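Local structure of putative enoyl-CoA hydratase (Streptomyces avermitilis, 3GKB) at residues B[8-13]-B[34-39]; B[27-32]-B[63-68]; B[69-74]-B[260-265]; B[109-114]-B[123-128]; B[116-121]-B[268-273]. The protein is of unknown function but belongs to the crotonase family and probably acts on an acyl-CoA thioester, as enoyl-CoA hydratases do. One frame throughout, in Å; residues are numbered along the deposited sequence.

Interaction 1: B[8-13]-B[34-39]; sequences YSTLRV and ATMMRE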
# COMPACT_ATOMS: atom_id res chain seq x y z
N TYR B 8 3.89 37.00 12.05
CA TYR B 8 2.97 35.93 12.49
C TYR B 8 3.28 35.48 13.91
O TYR B 8 4.44 35.40 14.30
CB TYR B 8 3.04 34.74 11.54
CG TYR B 8 2.78 35.07 10.11
CD1 TYR B 8 1.51 35.38 9.68
CD2 TYR B 8 3.81 35.04 9.16
CE1 TYR B 8 1.25 35.67 8.34
CE2 TYR B 8 3.56 35.34 7.82
CZ TYR B 8 2.29 35.65 7.43
OH TYR B 8 2.03 35.93 6.10
N SER B 9 2.25 35.17 14.67
CA SER B 9 2.42 34.89 16.09
C SER B 9 2.66 33.42 16.37
O SER B 9 3.09 33.09 17.46
CB SER B 9 1.18 35.36 16.85
OG SER B 9 0.03 34.73 16.31
N THR B 10 2.35 32.53 15.41
CA THR B 10 2.43 31.08 15.64
C THR B 10 3.42 30.35 14.72
O THR B 10 3.60 29.12 14.83
CB THR B 10 1.07 30.40 15.45
OG1 THR B 10 0.68 30.49 14.07
CG2 THR B 10 -0.01 31.01 16.37
N LEU B 11 4.02 31.11 13.80
CA LEU B 11 4.96 30.56 12.84
C LEU B 11 5.84 31.67 12.28
O LEU B 11 5.55 32.87 12.47
CB LEU B 11 4.20 29.83 11.71
CG LEU B 11 3.23 30.64 10.84
CD1 LEU B 11 4.00 31.24 9.69
CD2 LEU B 11 2.06 29.79 10.31
N ARG B 12 6.93 31.26 11.64
CA ARG B 12 7.82 32.15 10.88
C ARG B 12 8.06 31.57 9.51
O ARG B 12 8.13 30.35 9.35
CB ARG B 12 9.17 32.26 11.58
CG ARG B 12 9.10 33.02 12.86
CD ARG B 12 10.50 33.17 13.46
NE ARG B 12 11.07 31.90 13.92
CZ ARG B 12 10.66 31.24 15.00
NH1 ARG B 12 9.63 31.69 15.73
NH2 ARG B 12 11.26 30.12 15.35
N VAL B 13 8.19 32.44 8.51
CA VAL B 13 8.48 32.03 7.17
C VAL B 13 9.70 32.76 6.62
O VAL B 13 9.88 33.96 6.86
CB VAL B 13 7.30 32.27 6.21
CG1 VAL B 13 7.60 31.64 4.86
CG2 VAL B 13 6.04 31.71 6.78
N ALA B 34 -7.01 28.54 16.62
CA ALA B 34 -7.67 29.33 15.58
C ALA B 34 -6.72 30.32 14.92
O ALA B 34 -6.79 30.52 13.70
CB ALA B 34 -8.89 30.06 16.12
N THR B 35 -5.83 30.91 15.72
CA THR B 35 -4.85 31.84 15.19
C THR B 35 -3.89 31.14 14.23
O THR B 35 -3.66 31.64 13.13
CB THR B 35 -4.09 32.60 16.32
OG1 THR B 35 -5.04 33.35 17.09
CG2 THR B 35 -3.07 33.56 15.70
N MET B 36 -3.37 29.98 14.59
CA MET B 36 -2.49 29.25 13.66
C MET B 36 -3.21 28.87 12.36
O MET B 36 -2.63 28.97 11.28
CB MET B 36 -1.87 27.99 14.29
CG MET B 36 -0.79 27.32 13.39
SD MET B 36 -0.14 25.69 13.95
CE MET B 36 0.87 26.23 15.38
N MET B 37 -4.45 28.42 12.48
CA MET B 37 -5.24 28.03 11.31
C MET B 37 -5.37 29.21 10.33
O MET B 37 -5.25 29.05 9.12
CB MET B 37 -6.63 27.53 11.77
CG MET B 37 -6.62 26.18 12.50
SD MET B 37 -8.14 25.62 13.31
CE MET B 37 -9.12 25.21 11.88
N ARG B 38 -5.59 30.41 10.88
CA ARG B 38 -5.72 31.60 10.05
C ARG B 38 -4.37 31.99 9.44
O ARG B 38 -4.31 32.35 8.25
CB ARG B 38 -6.33 32.74 10.89
CG ARG B 38 -6.50 34.05 10.19
CD ARG B 38 -7.42 34.95 11.03
NE ARG B 38 -6.80 35.43 12.26
CZ ARG B 38 -6.97 34.95 13.50
NH1 ARG B 38 -7.77 33.91 13.76
NH2 ARG B 38 -6.33 35.53 14.51
N GLU B 39 -3.31 31.90 10.23
CA GLU B 39 -1.98 32.30 9.77
C GLU B 39 -1.46 31.32 8.70
O GLU B 39 -0.83 31.75 7.74
CB GLU B 39 -0.98 32.44 10.93
CG GLU B 39 -1.26 33.63 11.84
CD GLU B 39 -0.23 33.83 12.92
OE1 GLU B 39 0.58 32.92 13.21
OE2 GLU B 39 -0.25 34.93 13.53
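The carboxylate of E39, on helix 34-48, closes on the backbone and hydroxyls of S9 and T10, just before strand 11-16. Each oxygen takes two hydrogen bonds from a single residue. E39 OE2 accepts from S9 N at 2.8 Å, nearly straight at 176°, and from S9 OG, which comes from above the carboxylate plane. E39 OE1 accepts from T10 N on its syn lone pair, at 2.9 Å. T10 OG1 reaches the same oxygen, E39 OE1, at 2.6 Å from the anti side, tilted out of the plane. These four bonds fix the rotation of the carboxylate and probably favour its charged form. A leucine here would probably leave the peptide nitrogens and hydroxyls of S9 and T10 without their common acceptor and let the start of the chain come away from the helix.

The tight part lies around T10, which is buried. Its hydroxyl OG1 also rests on the helix backbone, 3.4 Å from M36 CA. M36 bends at chi3, so that its CE comes back to T10. L11 CD2 adds a looser touch, 4.1 Å from E39 CB. The outer side is Y8 and S9, both exposed. The Y8 ring slides past the stem of E39, with Y8 CD1 3.9 Å from E39 CG and the ring 69° from the carboxylate plane. S9 OG meets T35 CG2 at 3.4 Å.

T10 and R12 pair with D25 and I23. The contact thus fastens the outermost hairpin of the crotonase-fold sheet, strands 11-16 and 19-24, to the helix that follows it.

Interaction 2: B[27-32]-B[63-68]; sequences PPVNVI and PEFFLA
N30 reaches across with its side-chain amide to the backbone of F66. N30 ND2 donates to F66 O at 2.9 Å in an almost straight bond (172°), with that oxygen in the amide plane. ND2 also bonds L24 O, and OD1 accepts from N26 N, so the amide is held at both ends and cannot flip without loss. An alanine here would probably leave F66 O and L24 O without this donor and N26 N without its acceptor, weakening the link between the loops. The backbone of N30 turns through a left-handed conformation, and N30 O accepts from A68 N at 3.0 Å, with the donor above the carbonyl plane.

Apolar groups pack beside these bonds. V29 lies alongside F65, both pointing the same way. F65 CG is anti to the carbonyl carbon (chi1 -55°), which sets its ring beside V29. V29 CG1 takes the same position on its own residue (chi1 -62°) and meets F65 CE2 at 3.8 Å. The other branch, V29 CG2, touches A68 CB at 3.9 Å. I32 and L67 cross at about a right angle, with I32 CD1 4.0 Å from L67 CD1.

The paired loops follow strands 19-24 and 55-60, parallel neighbours in the main sheet of the crotonase-like fold.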
# COMPACT_ATOMS: atom_id res chain seq x y z
N PRO B 27 4.26 28.15 21.52
CA PRO B 27 4.44 27.60 22.86
C PRO B 27 3.14 27.43 23.64
O PRO B 27 2.18 28.17 23.43
CB PRO B 27 5.32 28.64 23.55
CG PRO B 27 6.03 29.31 22.49
CD PRO B 27 5.12 29.33 21.31
N PRO B 28 3.10 26.46 24.57
CA PRO B 28 4.18 25.56 24.99
C PRO B 28 4.32 24.22 24.24
O PRO B 28 5.33 23.55 24.41
CB PRO B 28 3.86 25.31 26.46
CG PRO B 28 2.36 25.41 26.53
CD PRO B 28 1.93 26.36 25.46
N VAL B 29 3.34 23.80 23.46
CA VAL B 29 3.40 22.47 22.83
C VAL B 29 2.99 22.45 21.36
O VAL B 29 2.72 21.39 20.82
CB VAL B 29 2.54 21.40 23.59
CG1 VAL B 29 3.05 21.20 25.01
CG2 VAL B 29 1.08 21.82 23.61
N ASN B 30 2.97 23.61 20.71
CA ASN B 30 2.57 23.71 19.31
C ASN B 30 1.16 23.18 19.05
O ASN B 30 0.91 22.44 18.08
CB ASN B 30 3.60 23.04 18.38
CG ASN B 30 4.73 23.98 17.97
OD1 ASN B 30 5.01 25.00 18.64
ND2 ASN B 30 5.40 23.63 16.87
N VAL B 31 0.22 23.60 19.89
CA VAL B 31 -1.18 23.29 19.56
C VAL B 31 -1.56 24.08 18.32
O VAL B 31 -1.00 25.13 18.04
CB VAL B 31 -2.20 23.56 20.71
CG1 VAL B 31 -1.85 22.82 21.97
CG2 VAL B 31 -2.39 25.01 20.95
N ILE B 32 -2.47 23.52 17.56
CA ILE B 32 -3.11 24.17 16.41
C ILE B 32 -4.37 24.85 16.91
O ILE B 32 -5.42 24.20 17.12
CB ILE B 32 -3.52 23.16 15.34
CG1 ILE B 32 -2.34 22.30 14.92
CG2 ILE B 32 -4.13 23.90 14.14
CD1 ILE B 32 -2.79 21.04 14.18
N PRO B 63 11.08 21.52 20.71
CA PRO B 63 11.97 20.36 20.74
C PRO B 63 11.29 18.99 20.87
O PRO B 63 11.94 17.99 20.62
CB PRO B 63 12.88 20.62 21.98
CG PRO B 63 12.17 21.66 22.79
CD PRO B 63 11.30 22.45 21.84
N GLU B 64 10.02 18.93 21.28
CA GLU B 64 9.34 17.64 21.49
C GLU B 64 8.14 17.41 20.57
O GLU B 64 7.81 16.24 20.23
CB GLU B 64 8.90 17.54 22.94
CG GLU B 64 8.26 16.20 23.23
CD GLU B 64 8.23 15.83 24.70
OE1 GLU B 64 8.62 16.68 25.54
OE2 GLU B 64 7.80 14.68 24.98
N PHE B 65 7.47 18.50 20.19
CA PHE B 65 6.21 18.45 19.39
C PHE B 65 6.33 19.15 18.05
O PHE B 65 6.83 20.26 17.96
CB PHE B 65 5.06 19.05 20.19
CG PHE B 65 4.91 18.42 21.53
CD1 PHE B 65 4.35 17.14 21.63
CD2 PHE B 65 5.42 19.02 22.65
CE1 PHE B 65 4.28 16.51 22.85
CE2 PHE B 65 5.37 18.38 23.86
CZ PHE B 65 4.81 17.14 23.97
N PHE B 66 5.89 18.47 16.99
CA PHE B 66 5.74 19.10 15.68
C PHE B 66 4.48 19.96 15.73
O PHE B 66 4.55 21.20 15.64
CB PHE B 66 5.66 18.04 14.59
CG PHE B 66 5.44 18.58 13.22
CD1 PHE B 66 6.50 19.07 12.46
CD2 PHE B 66 4.16 18.66 12.69
CE1 PHE B 66 6.28 19.58 11.21
CE2 PHE B 66 3.94 19.19 11.43
CZ PHE B 66 5.00 19.65 10.70
N LEU B 67 3.33 19.29 15.94
CA LEU B 67 2.04 19.93 16.21
C LEU B 67 1.28 19.00 17.14
O LEU B 67 1.06 17.87 16.81
CB LEU B 67 1.22 20.16 14.96
CG LEU B 67 1.68 21.27 14.00
CD1 LEU B 67 0.86 21.19 12.67
CD2 LEU B 67 1.60 22.68 14.67
N ALA B 68 0.95 19.48 18.33
CA ALA B 68 0.42 18.62 19.38
C ALA B 68 -0.89 17.96 18.98
O ALA B 68 -1.05 16.76 19.14
CB ALA B 68 0.23 19.41 20.64

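Interaction 3: B[69-74]-B[260-265]; sequences HVDMRI and GAQTPA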
# COMPACT_ATOMS: atom_id res chain seq x y z
N HIS B 69 -1.80 18.79 18.47
CA HIS B 69 -3.20 18.49 18.12
C HIS B 69 -3.93 19.83 18.10
O HIS B 69 -3.35 20.86 18.39
CB HIS B 69 -3.87 17.49 19.10
CG HIS B 69 -3.79 17.89 20.54
ND1 HIS B 69 -4.55 18.91 21.07
CD2 HIS B 69 -3.00 17.44 21.54
CE1 HIS B 69 -4.25 19.05 22.35
NE2 HIS B 69 -3.30 18.19 22.66
N VAL B 70 -5.21 19.80 17.73
CA VAL B 70 -6.03 21.01 17.74
C VAL B 70 -6.31 21.44 19.18
O VAL B 70 -6.53 20.62 20.06
CB VAL B 70 -7.34 20.78 16.95
CG1 VAL B 70 -8.30 21.95 17.13
CG2 VAL B 70 -7.01 20.58 15.45
N ASP B 71 -6.30 22.74 19.38
CA ASP B 71 -6.54 23.36 20.67
C ASP B 71 -7.85 22.83 21.25
O ASP B 71 -8.92 22.93 20.65
CB ASP B 71 -6.59 24.88 20.49
CG ASP B 71 -6.87 25.63 21.79
OD1 ASP B 71 -6.84 25.01 22.88
OD2 ASP B 71 -7.15 26.86 21.67
N MET B 72 -7.76 22.25 22.43
CA MET B 72 -8.93 21.63 23.05
C MET B 72 -9.94 22.69 23.55
O MET B 72 -11.08 22.35 23.88
CB MET B 72 -8.46 20.73 24.20
CG MET B 72 -7.82 19.36 23.72
SD MET B 72 -6.79 18.53 25.01
CE MET B 72 -8.00 17.80 26.04
N ARG B 73 -9.50 23.93 23.64
CA ARG B 73 -10.37 25.06 23.99
C ARG B 73 -10.90 25.81 22.77
O ARG B 73 -11.52 26.88 22.93
CB ARG B 73 -9.61 26.04 24.86
CG ARG B 73 -9.06 25.45 26.13
CD ARG B 73 -8.85 26.55 27.13
NE ARG B 73 -8.75 26.02 28.47
CZ ARG B 73 -7.62 25.69 29.06
NH1 ARG B 73 -6.45 25.81 28.42
NH2 ARG B 73 -7.65 25.21 30.31
N ILE B 74 -10.69 25.27 21.57
CA ILE B 74 -11.08 25.99 20.35
C ILE B 74 -12.60 26.25 20.26
O ILE B 74 -13.03 27.17 19.59
CB ILE B 74 -10.54 25.28 19.07
CG1 ILE B 74 -10.47 26.29 17.92
CG2 ILE B 74 -11.35 24.02 18.74
CD1 ILE B 74 -9.65 25.83 16.76
N GLY B 260 -3.87 18.16 32.72
CA GLY B 260 -2.60 18.58 32.16
C GLY B 260 -2.41 18.49 30.67
O GLY B 260 -1.29 18.68 30.19
N ALA B 261 -3.47 18.19 29.89
CA ALA B 261 -3.31 18.26 28.44
C ALA B 261 -2.86 19.69 28.06
O ALA B 261 -3.18 20.66 28.75
CB ALA B 261 -4.60 17.83 27.69
N GLN B 262 -2.07 19.78 27.00
CA GLN B 262 -1.62 21.05 26.45
C GLN B 262 -0.53 21.69 27.32
O GLN B 262 -0.23 22.87 27.20
CB GLN B 262 -2.80 21.99 26.14
CG GLN B 262 -3.80 21.29 25.22
CD GLN B 262 -4.80 22.18 24.46
OE1 GLN B 262 -5.44 21.68 23.54
NE2 GLN B 262 -4.96 23.45 24.84
N THR B 263 0.07 20.86 28.17
CA THR B 263 1.32 21.14 28.84
C THR B 263 2.32 20.09 28.38
O THR B 263 1.93 18.98 28.05
CB THR B 263 1.19 21.07 30.37
OG1 THR B 263 1.07 19.70 30.79
CG2 THR B 263 -0.01 21.85 30.83
N PRO B 264 3.61 20.42 28.39
CA PRO B 264 4.62 19.44 27.93
C PRO B 264 4.56 18.11 28.65
O PRO B 264 4.59 17.03 28.00
CB PRO B 264 5.93 20.16 28.20
CG PRO B 264 5.56 21.60 28.04
CD PRO B 264 4.22 21.72 28.69
N ALA B 265 4.41 18.13 29.97
CA ALA B 265 4.33 16.80 30.71
C ALA B 265 3.08 15.98 30.34
O ALA B 265 3.14 14.74 30.21
CB ALA B 265 4.42 17.01 32.21
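An Asx turn at D71 receives the side chain of Q262 in the loop that, in crotonase relatives, carries one N-H of the oxyanion hole, here probably that of V70. The Q262 amide is used at both ends. Q262 NE2 donates to D71 OD1 at 3.1 Å, close to the amide plane and on the anti side of the carboxylate, tilted out of the carboxylate plane. Q262 OE1 accepts from M72 N at 2.6 Å, a short bond with an angle of 161°. D71 OD1 makes the Asx turn by accepting from R73 N, which reaches it from the opposite face to Q262 NE2. The backbone bond from I74 N to D71 O closes a type I turn over the same residues.

Q262 gets there with an extended chain beyond CG, CG itself anti to the carbonyl carbon (chi1 -55°). It leaves a type II turn, G260 to T263, that joins two helices. G260 ends helix 248-258 in a Schellman motif, and T263 then caps helix 264-268, its OG1 bonded to G266 N.

H69 borders the amide. Its ring edge meets Q262 OE1, with H69 CE1 3.1 Å from it and the ring and amide planes 32° apart. H69 ND1 donates to V70 O in the ring plane, while NE2 is bonded to E267. On another side M72 SD packs on A261 CB at 3.5 Å, and the M72 chain, bent at chi3, also touches I253 and L257 of helix 248-258.

Interaction 4: B[109-114]-B[123-128]; sequences TIVKLA and EFVAAA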
# COMPACT_ATOMS: atom_id res chain seq x y z
N THR B 109 5.30 20.23 -1.26
CA THR B 109 5.26 20.42 0.19
C THR B 109 5.97 19.22 0.89
O THR B 109 5.73 18.03 0.58
CB THR B 109 3.82 20.53 0.69
OG1 THR B 109 3.05 19.40 0.23
CG2 THR B 109 3.15 21.85 0.19
N ILE B 110 6.89 19.55 1.80
CA ILE B 110 7.71 18.56 2.48
C ILE B 110 7.58 18.80 3.99
O ILE B 110 7.75 19.92 4.44
CB ILE B 110 9.21 18.69 2.08
CG1 ILE B 110 9.39 18.46 0.58
CG2 ILE B 110 10.08 17.69 2.87
CD1 ILE B 110 10.82 18.82 0.06
N VAL B 111 7.28 17.75 4.75
CA VAL B 111 7.28 17.87 6.23
C VAL B 111 8.53 17.18 6.78
O VAL B 111 8.86 16.06 6.38
CB VAL B 111 6.01 17.23 6.87
CG1 VAL B 111 6.20 17.03 8.40
CG2 VAL B 111 4.73 18.07 6.57
N LYS B 112 9.24 17.89 7.63
CA LYS B 112 10.35 17.36 8.41
C LYS B 112 9.86 17.12 9.84
O LYS B 112 9.68 18.10 10.60
CB LYS B 112 11.51 18.34 8.42
CG LYS B 112 12.69 17.86 9.25
CD LYS B 112 13.93 18.72 9.01
CE LYS B 112 13.79 20.10 9.59
NZ LYS B 112 15.07 20.90 9.49
N LEU B 113 9.68 15.85 10.20
CA LEU B 113 9.09 15.46 11.48
C LEU B 113 10.15 14.88 12.41
O LEU B 113 10.61 13.76 12.22
CB LEU B 113 7.97 14.43 11.25
CG LEU B 113 7.25 13.93 12.53
CD1 LEU B 113 6.46 15.11 13.16
CD2 LEU B 113 6.35 12.75 12.26
N ALA B 114 10.48 15.66 13.44
CA ALA B 114 11.45 15.24 14.42
C ALA B 114 10.80 14.79 15.72
O ALA B 114 11.34 13.87 16.36
CB ALA B 114 12.47 16.36 14.68
N GLU B 123 -2.68 14.72 10.89
CA GLU B 123 -3.37 15.02 9.63
C GLU B 123 -2.53 15.93 8.74
O GLU B 123 -2.42 15.68 7.54
CB GLU B 123 -4.78 15.60 9.89
CG GLU B 123 -5.71 14.58 10.60
CD GLU B 123 -7.09 15.13 11.10
OE1 GLU B 123 -8.10 14.46 10.86
OE2 GLU B 123 -7.14 16.20 11.74
N PHE B 124 -1.93 16.96 9.36
CA PHE B 124 -1.05 17.94 8.70
C PHE B 124 0.13 17.22 8.07
O PHE B 124 0.41 17.35 6.86
CB PHE B 124 -0.62 18.96 9.77
CG PHE B 124 0.12 20.15 9.26
CD1 PHE B 124 -0.40 21.43 9.46
CD2 PHE B 124 1.37 20.04 8.67
CE1 PHE B 124 0.25 22.54 9.04
CE2 PHE B 124 2.05 21.21 8.24
CZ PHE B 124 1.47 22.43 8.43
N VAL B 125 0.77 16.34 8.87
CA VAL B 125 1.90 15.56 8.38
C VAL B 125 1.51 14.73 7.16
O VAL B 125 2.25 14.72 6.17
CB VAL B 125 2.51 14.66 9.49
CG1 VAL B 125 3.60 13.68 8.89
CG2 VAL B 125 3.10 15.52 10.63
N ALA B 126 0.36 14.04 7.22
CA ALA B 126 -0.03 13.09 6.15
C ALA B 126 -0.48 13.80 4.88
O ALA B 126 -0.46 13.22 3.80
CB ALA B 126 -1.14 12.16 6.65
N ALA B 127 -0.86 15.07 4.99
CA ALA B 127 -1.44 15.84 3.87
C ALA B 127 -0.37 16.37 2.91
O ALA B 127 -0.64 16.62 1.73
CB ALA B 127 -2.25 17.01 4.41
N ALA B 128 0.85 16.55 3.41
CA ALA B 128 1.95 17.08 2.60
C ALA B 128 2.33 16.09 1.49
O ALA B 128 2.10 14.88 1.60
CB ALA B 128 3.15 17.40 3.46
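Strand 108-113 packs against helix 120-127 in the crotonase-like fold, V111 meeting V125 and A128. The short segments 109-113 and 123-127 run at 133° to each other, and their axes come within 8.4 Å. The two branches of V111 share the work. V111 CG2 stands anti to the carbonyl carbon and presses on A128 CB at 3.6 Å. V111 CG1, anti to the backbone N (chi1 166°), points to V125 CG2 at 4.1 Å. The two valines cross at about a right angle. V125 CG2 also meets L113 CD1 at 4.2 Å, two residues further along the strand. V111 CG2 also comes to the edge of the F124 ring, 4.4 Å from CD2 of F124.

At the other end T109 lies against the first residue past the helix. T109 OG1 is 3.5 Å from A128 CA, and this hydroxyl is bonded to D129 N. The small side chain of A128 is consistent with the close approach of the chain to the strand here.

The touching residues are all buried. F58 of strand 55-60 stacks edge-to-face with F124, and F66 covers V111 and L113. Backbone bonds of T109 and V111 to M130, and of V111 to F132, then bring the chain back to the sheet. Strands 108-113 and 130-134 are parallel neighbours there, linked through strand 116-118 and helix 120-127, a crossover of the beta-alpha-beta kind in the crotonase-like fold.

Interaction 5: B[116-121]-B[268-273]; sequences KARGGG and RDLEGL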
# COMPACT_ATOMS: atom_id res chain seq x y z
N LYS B 116 6.72 14.72 18.08
CA LYS B 116 5.38 14.14 18.11
C LYS B 116 4.34 15.02 17.43
O LYS B 116 4.30 16.25 17.64
CB LYS B 116 4.94 13.88 19.56
CG LYS B 116 5.77 12.84 20.28
CD LYS B 116 5.60 12.98 21.77
CE LYS B 116 6.29 11.89 22.56
NZ LYS B 116 7.76 11.96 22.39
N ALA B 117 3.49 14.36 16.64
CA ALA B 117 2.35 15.00 15.99
C ALA B 117 1.14 14.11 16.21
O ALA B 117 1.17 12.93 15.90
CB ALA B 117 2.61 15.18 14.48
N ARG B 118 0.09 14.67 16.80
CA ARG B 118 -1.11 13.93 17.08
C ARG B 118 -2.36 14.67 16.59
O ARG B 118 -2.36 15.90 16.40
CB ARG B 118 -1.27 13.61 18.56
CG ARG B 118 -0.17 12.75 19.15
CD ARG B 118 -0.50 12.50 20.59
NE ARG B 118 0.41 11.65 21.35
CZ ARG B 118 1.40 12.10 22.14
NH1 ARG B 118 1.69 13.38 22.19
NH2 ARG B 118 2.10 11.24 22.88
N GLY B 119 -3.41 13.89 16.35
CA GLY B 119 -4.68 14.41 15.86
C GLY B 119 -4.53 15.24 14.61
O GLY B 119 -3.94 14.80 13.62
N GLY B 120 -5.01 16.48 14.68
CA GLY B 120 -4.83 17.41 13.59
C GLY B 120 -3.39 17.63 13.15
O GLY B 120 -3.15 17.91 11.97
N GLY B 121 -2.44 17.50 14.07
CA GLY B 121 -1.02 17.55 13.70
C GLY B 121 -0.64 16.37 12.83
O GLY B 121 0.16 16.51 11.88
N ARG B 268 3.35 14.52 26.66
CA ARG B 268 4.40 13.56 26.37
C ARG B 268 3.81 12.14 26.16
O ARG B 268 4.12 11.48 25.16
CB ARG B 268 5.46 13.55 27.47
CG ARG B 268 6.64 12.57 27.19
CD ARG B 268 7.88 12.91 28.05
NE ARG B 268 8.23 14.32 27.90
CZ ARG B 268 8.32 15.21 28.89
NH1 ARG B 268 8.17 14.87 30.17
NH2 ARG B 268 8.61 16.47 28.60
N ASP B 269 2.94 11.72 27.08
CA ASP B 269 2.18 10.48 26.95
C ASP B 269 0.70 10.82 26.99
O ASP B 269 -0.03 10.39 27.89
CB ASP B 269 2.55 9.49 28.09
CG ASP B 269 1.82 8.13 27.99
OD1 ASP B 269 1.23 7.78 26.92
OD2 ASP B 269 1.84 7.38 29.01
N LEU B 270 0.25 11.57 25.99
CA LEU B 270 -1.15 11.97 25.95
C LEU B 270 -2.09 10.76 25.93
O LEU B 270 -3.22 10.84 26.45
CB LEU B 270 -1.42 12.93 24.77
CG LEU B 270 -2.79 13.59 24.67
CD1 LEU B 270 -3.06 14.47 25.93
CD2 LEU B 270 -2.91 14.41 23.38
N GLU B 271 -1.66 9.65 25.31
CA GLU B 271 -2.51 8.46 25.19
C GLU B 271 -2.80 7.95 26.58
O GLU B 271 -3.96 7.75 26.94
CB GLU B 271 -1.85 7.36 24.34
CG GLU B 271 -1.68 7.73 22.87
CD GLU B 271 -0.51 8.70 22.55
OE1 GLU B 271 0.39 8.90 23.41
OE2 GLU B 271 -0.51 9.27 21.42
N GLY B 272 -1.74 7.78 27.36
CA GLY B 272 -1.87 7.38 28.78
C GLY B 272 -2.73 8.33 29.62
O GLY B 272 -3.59 7.91 30.39
N LEU B 273 -2.50 9.63 29.46
CA LEU B 273 -3.27 10.63 30.18
C LEU B 273 -4.76 10.52 29.86
O LEU B 273 -5.61 10.50 30.76
CB LEU B 273 -2.74 12.03 29.85
CG LEU B 273 -3.44 13.21 30.52
CD1 LEU B 273 -3.54 12.97 32.03
CD2 LEU B 273 -2.67 14.47 30.26
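R118 and E271 form a side-on salt bridge with two nitrogens, one to each carboxylate oxygen. R118 NE donates to E271 OE2 at 2.6 Å, close to the guanidinium plane. R118 NH2 donates to E271 OE1 at 2.9 Å, on its syn lone pair. The two flat groups are turned 44° to each other. The same nitrogen, R118 NH2, also donates to R268 O at 3.1 Å, from above the carbonyl plane. One face of the guanidinium is covered by L270, whose CB stands 3.9 Å from R118 CZ. These contacts fix the rotation of the guanidinium.

The R118 chain is extended from CG to NE, while E271 bends at chi2 (77°) to turn its carboxylate back to the arginine. D269 shapes the backbone here: its OD1 caps helix 270-280 by accepting from G272 N. K116 runs beside R118, its CE 3.4 Å from R268 O. The R268 side chain turns elsewhere, to a salt bridge with E64.

R118 ends strand 116-118, which pairs in parallel with strand 139-141. G119 sits at the N-cap position of helix 120-127, so the bridge ties that strand-to-helix corner to the start of helix 270-280.

Overall arrangement
The segments of interactions 1 and 2 alternate along the chain, as do those of 3 and 5 and of 4 and 5. Interaction 3 holds the turn before helix 264-268, and interaction 5 the start of helix 270-280. Interactions 2, 3 and 5 cluster, with centres 9 to 10 Å apart. Backbone bonds join 27-32 to 69-74, and 63-68 to 116-121. Interaction 1 lies at the edge of the six-stranded sheet, its centre about 21 Å from that of interaction 5. Interaction 4 lies deepest and shares helix 120-127 with interaction 5. Segments 69-74 and 116-121 of the cluster hold V70 and G120, whose N-H groups would probably form the oxyanion hole, as in crotonases.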